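Local coordinates for type III effector Xcv3220-like C-terminal domain-containing protein (Xanthomonas campestris pv. vesicatoria, PDB 4FC9) that is secreted into plant host cells as a bacterial effector and probably acts as an E3 ubiquitin ligase through its all-helical C-terminal domain, the piece described here, at residues Glu35-Thr40 and Gln160-Arg165; Gln42-Thr47 and Leu182-Pro187. All blocks are in the same frame, centred on the assembly; numbering follows the deposited sequence. Where two conformers were deposited one is given.

Both interactions use helix 32-49: residues 35-40 lie in its first half and meet helix 152-171 in interaction 1, while residues 42-47, further on, meet the loop after helix 152-171 in interaction 2. Along the chain the segments alternate, in the order 35-40, 42-47, 160-165 and 182-187, with the two centres about 10 Å apart. The contacts touch directly, because Trp162 of interaction 1 packs against both Met44 and Val184 of interaction 2. Through these side chains the apolar part of interaction 1 passes into that of interaction 2, bringing the first helix of the domain beside the last helix and the closing stretch of the chain.

Interaction 1 of 2, residues Glu35-Thr40 and Gln160-Arg165; sequences ERIEDT and QMWKTR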
# COMPACT_ATOMS: atom_id res chain seq x y z
N GLU A 35 -8.19 9.42 9.32
CA GLU A 35 -7.03 10.15 9.80
C GLU A 35 -6.10 9.20 10.55
O GLU A 35 -4.88 9.26 10.41
CB GLU A 35 -7.44 11.33 10.68
CG GLU A 35 -6.28 12.23 11.02
CD GLU A 35 -6.71 13.64 11.37
OE1 GLU A 35 -7.92 13.92 11.33
OE2 GLU A 35 -5.82 14.46 11.70
N ARG A 36 -6.70 8.29 11.31
CA ARG A 36 -5.95 7.31 12.08
C ARG A 36 -5.19 6.34 11.17
O ARG A 36 -4.06 5.95 11.48
CB ARG A 36 -6.90 6.55 13.00
CG ARG A 36 -6.26 5.40 13.76
CD ARG A 36 -7.10 5.00 14.98
NE ARG A 36 -8.51 4.75 14.66
CZ ARG A 36 -9.51 5.59 14.93
NH1 ARG A 36 -10.75 5.27 14.60
NH2 ARG A 36 -9.26 6.74 15.54
N ILE A 37 -5.81 5.95 10.06
CA ILE A 37 -5.12 5.10 9.09
C ILE A 37 -3.89 5.83 8.55
O ILE A 37 -2.80 5.27 8.50
CB ILE A 37 -6.05 4.71 7.92
CG1 ILE A 37 -7.21 3.85 8.44
CG2 ILE A 37 -5.28 3.98 6.84
CD1 ILE A 37 -8.28 3.58 7.41
N GLU A 38 -4.08 7.09 8.18
CA GLU A 38 -2.99 7.91 7.69
C GLU A 38 -1.89 8.09 8.73
O GLU A 38 -0.71 7.92 8.43
CB GLU A 38 -3.50 9.28 7.24
CG GLU A 38 -4.37 9.26 5.99
CD GLU A 38 -3.63 8.80 4.75
OE1 GLU A 38 -2.38 8.81 4.74
OE2 GLU A 38 -4.31 8.43 3.77
N ASP A 39 -2.26 8.44 9.96
CA ASP A 39 -1.27 8.72 10.99
C ASP A 39 -0.47 7.47 11.32
O ASP A 39 0.74 7.53 11.52
CB ASP A 39 -1.94 9.28 12.25
CG ASP A 39 -2.53 10.67 12.02
OD1 ASP A 39 -2.11 11.35 11.06
OD2 ASP A 39 -3.42 11.07 12.80
N THR A 40 -1.16 6.33 11.37
CA THR A 40 -0.51 5.06 11.64
C THR A 40 0.43 4.67 10.50
O THR A 40 1.57 4.27 10.73
CB THR A 40 -1.55 3.94 11.86
OG1 THR A 40 -2.32 4.23 13.03
CG2 THR A 40 -0.88 2.59 12.02
N GLN A 160 2.91 0.44 2.62
CA GLN A 160 2.00 0.95 1.59
C GLN A 160 0.78 0.07 1.47
O GLN A 160 -0.35 0.57 1.41
CB GLN A 160 2.68 1.00 0.22
CG GLN A 160 3.45 2.26 -0.06
CD GLN A 160 3.59 2.52 -1.55
OE1 GLN A 160 4.01 1.65 -2.30
NE2 GLN A 160 3.22 3.71 -1.98
N MSE A 161 1.00 -1.23 1.43
CA MSE A 161 -0.10 -2.16 1.29
C MSE A 161 -0.95 -2.19 2.55
O MSE A 161 -2.17 -2.40 2.47
CB MSE A 161 0.37 -3.57 0.95
CG MSE A 161 -0.81 -4.44 0.56
SE MSE A 161 -0.43 -6.26 0.22
CE MSE A 161 -2.27 -6.94 0.34
N TRP A 162 -0.33 -1.97 3.70
CA TRP A 162 -1.10 -1.91 4.93
C TRP A 162 -2.11 -0.77 4.83
O TRP A 162 -3.29 -0.96 5.13
CB TRP A 162 -0.22 -1.72 6.16
CG TRP A 162 -1.04 -1.76 7.41
CD1 TRP A 162 -1.35 -2.87 8.15
CD2 TRP A 162 -1.68 -0.66 8.06
NE1 TRP A 162 -2.13 -2.52 9.23
CE2 TRP A 162 -2.35 -1.17 9.19
CE3 TRP A 162 -1.75 0.71 7.79
CZ2 TRP A 162 -3.08 -0.35 10.06
CZ3 TRP A 162 -2.47 1.52 8.66
CH2 TRP A 162 -3.12 0.99 9.77
N LYS A 163 -1.65 0.40 4.40
CA LYS A 163 -2.54 1.52 4.19
C LYS A 163 -3.61 1.19 3.17
O LYS A 163 -4.79 1.45 3.39
CB LYS A 163 -1.78 2.76 3.75
CG LYS A 163 -2.69 3.92 3.41
CD LYS A 163 -2.02 5.25 3.68
CE LYS A 163 -1.76 6.00 2.40
NZ LYS A 163 -1.15 7.33 2.67
N THR A 164 -3.19 0.59 2.06
CA THR A 164 -4.11 0.23 0.98
C THR A 164 -5.27 -0.64 1.46
O THR A 164 -6.43 -0.36 1.16
CB THR A 164 -3.38 -0.49 -0.17
OG1 THR A 164 -2.50 0.43 -0.83
CG2 THR A 164 -4.37 -1.03 -1.19
N ARG A 165 -4.96 -1.70 2.21
CA ARG A 165 -5.99 -2.62 2.67
C ARG A 165 -6.88 -1.98 3.74
O ARG A 165 -8.07 -2.28 3.82
CB ARG A 165 -5.38 -3.94 3.16
CG ARG A 165 -4.57 -3.84 4.44
CD ARG A 165 -3.68 -5.07 4.67
NE ARG A 165 -4.41 -6.33 4.80
CZ ARG A 165 -5.02 -6.74 5.91
NH1 ARG A 165 -5.02 -5.97 7.00
NH2 ARG A 165 -5.64 -7.90 5.93
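Trp162 and Thr40 make the closest apolar contact between two helices that run almost exactly antiparallel, at 174°, with their local axes 10.0 Å apart. That spacing is bridged by the length of the tryptophan: CG lies anti to the backbone N (chi1 -175°), which carries the six-membered ring across to helix 32-49. Thr40 CG2 lies 3.6 Å from Trp162 CH2, and the small beta-branched side chain lets the large ring come close to the helix. The polar branch of Thr40 is turned back to its own helix, where OG1 donates to Arg36 O at 2.9 Å. Arg36 O also accepts from Thr40 N, the two donors arriving on opposite faces of the carbonyl plane. With OG1 occupied in this way, the same rotamer turns CG2 toward the indole. Ile37 adds a looser apolar contact, its CG2 standing 4.2 Å from Trp162 CZ3, while Ile37 O lies at the edge of the ring, near its plane.

The polar part of the contact is a salt bridge between Glu38 and Lys163. Lys163 NZ donates to Glu38 OE1 at 2.8 Å, and OE1 accepts on its syn lone pair, the side of the other carboxylate oxygen. Glu38 CB points away from helix 152-171, but the chain bends at chi2 (-65°) and brings the carboxylate back. Long, flexible side chains suit this partly exposed margin, where the lysine's methylene carbons can pack while its ammonium reaches the acid; Lys163 CG lies 4.3 Å from Ile37 CG2.

Beyond the pair, Trp162 also packs on Met44 and on the loop residue Val184. Other residues of helix 152-171 face different neighbours: Met161 rests on helices 79-88 and 91-101, and Arg165 forms a salt bridge with Glu87 of helix 79-88.

Interaction 2 of 2, residues Gln42-Thr47 and Leu182-Pro187; sequences QAMLST and LAVHIP
Met44 and Ile186 mark the nearest approach of the two backbones, their CA atoms 6.5 Å apart, where an extended, irregular strip of chain passes over helix 32-49 without any hydrogen bond between the two segments. Ile186 sends its delta methyl into the helix surface: CD1 lies 3.7 Å from Met44 CG and 4.0 Å from Ala43 CB. Alanine suits this spot because its single methyl lets the isoleucine branch settle close to the helix. Further along Met44, a selenomethionine in this crystal, the chain bends at chi3 (73°) and both SE and CE come to 4.0 Å from Val184 CG1; the long, pliable side chain can thus serve two hydrophobic residues at once.

Thr47 meets Pro187 closely, with OG1 3.2 Å from Pro187 CD and CG2 3.6 Å from the same carbon. The hydroxyl also donates to Ala43 O at 2.9 Å, from above the carbonyl plane, which satisfies it beside an apolar ring. The Pro187 ring offers CD and CG as an apolar surface to Thr47 CG2.

Thr47 and Pro187 both touch Arg53, and Met44 also rests on Val159 and Phe56. This is plain hydrophobic packing of a coil across a helix, with the C-terminal tail of an all-helical domain laid over the second half of its early helix.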
# COMPACT_ATOMS: atom_id res chain seq x y z
N GLN A 42 1.92 6.55 8.47
CA GLN A 42 3.07 7.45 8.57
C GLN A 42 4.04 7.00 9.65
O GLN A 42 5.25 7.02 9.44
CB GLN A 42 2.60 8.87 8.85
CG GLN A 42 3.65 9.95 8.63
CD GLN A 42 3.09 11.36 8.83
OE1 GLN A 42 3.02 12.15 7.89
NE2 GLN A 42 2.71 11.67 10.06
N ALA A 43 3.51 6.59 10.80
CA ALA A 43 4.32 6.09 11.90
C ALA A 43 5.09 4.83 11.50
O ALA A 43 6.26 4.66 11.84
CB ALA A 43 3.45 5.81 13.11
N MSE A 44 4.41 3.95 10.77
CA MSE A 44 5.03 2.72 10.27
C MSE A 44 6.16 3.03 9.30
O MSE A 44 7.23 2.42 9.38
CB MSE A 44 3.98 1.84 9.60
CG MSE A 44 2.96 1.28 10.57
SE MSE A 44 1.43 0.45 9.70
CE MSE A 44 2.27 -1.18 9.03
N LEU A 45 5.91 3.97 8.40
CA LEU A 45 6.92 4.42 7.45
C LEU A 45 8.11 4.99 8.20
O LEU A 45 9.26 4.74 7.85
CB LEU A 45 6.36 5.48 6.52
CG LEU A 45 5.48 4.96 5.40
CD1 LEU A 45 5.07 6.12 4.51
CD2 LEU A 45 6.24 3.91 4.61
N SER A 46 7.81 5.78 9.24
CA SER A 46 8.85 6.33 10.08
C SER A 46 9.64 5.20 10.73
O SER A 46 10.87 5.23 10.76
CB SER A 46 8.25 7.22 11.16
OG SER A 46 9.27 7.81 11.94
N THR A 47 8.93 4.21 11.26
CA THR A 47 9.57 3.07 11.89
C THR A 47 10.53 2.39 10.91
O THR A 47 11.70 2.18 11.21
CB THR A 47 8.54 2.07 12.42
OG1 THR A 47 7.70 2.73 13.38
CG2 THR A 47 9.22 0.89 13.10
N LEU A 182 -4.48 -6.50 11.20
CA LEU A 182 -3.16 -7.01 11.51
C LEU A 182 -2.54 -6.13 12.58
O LEU A 182 -2.71 -4.91 12.57
CB LEU A 182 -2.28 -7.01 10.26
CG LEU A 182 -2.70 -7.98 9.16
CD1 LEU A 182 -1.98 -7.64 7.88
CD2 LEU A 182 -2.41 -9.41 9.57
N ALA A 183 -1.84 -6.76 13.51
CA ALA A 183 -1.17 -6.03 14.57
C ALA A 183 0.03 -5.31 14.00
O ALA A 183 0.83 -5.89 13.29
CB ALA A 183 -0.74 -6.98 15.67
N VAL A 184 0.15 -4.03 14.31
CA VAL A 184 1.33 -3.28 13.92
C VAL A 184 2.03 -2.80 15.18
O VAL A 184 1.39 -2.60 16.22
CB VAL A 184 0.98 -2.11 12.98
CG1 VAL A 184 -0.06 -2.55 11.96
CG2 VAL A 184 0.49 -0.91 13.76
N HIS A 185 3.34 -2.64 15.09
CA HIS A 185 4.12 -2.34 16.28
C HIS A 185 4.99 -1.12 16.09
O HIS A 185 6.00 -1.16 15.39
CB HIS A 185 4.93 -3.56 16.68
CG HIS A 185 4.10 -4.79 16.87
ND1 HIS A 185 3.50 -5.10 18.07
CD2 HIS A 185 3.75 -5.77 16.00
CE1 HIS A 185 2.82 -6.23 17.94
NE2 HIS A 185 2.96 -6.66 16.69
N ILE A 186 4.58 -0.03 16.71
CA ILE A 186 5.29 1.23 16.63
C ILE A 186 6.16 1.38 17.87
O ILE A 186 5.68 1.20 18.99
CB ILE A 186 4.31 2.42 16.55
CG1 ILE A 186 3.32 2.20 15.40
CG2 ILE A 186 5.06 3.73 16.40
CD1 ILE A 186 3.95 1.95 14.05
N PRO A 187 7.45 1.68 17.68
CA PRO A 187 8.37 1.94 18.79
C PRO A 187 7.81 2.95 19.78
O PRO A 187 7.11 3.88 19.38
CB PRO A 187 9.59 2.53 18.09
CG PRO A 187 9.58 1.91 16.75
CD PRO A 187 8.14 1.75 16.38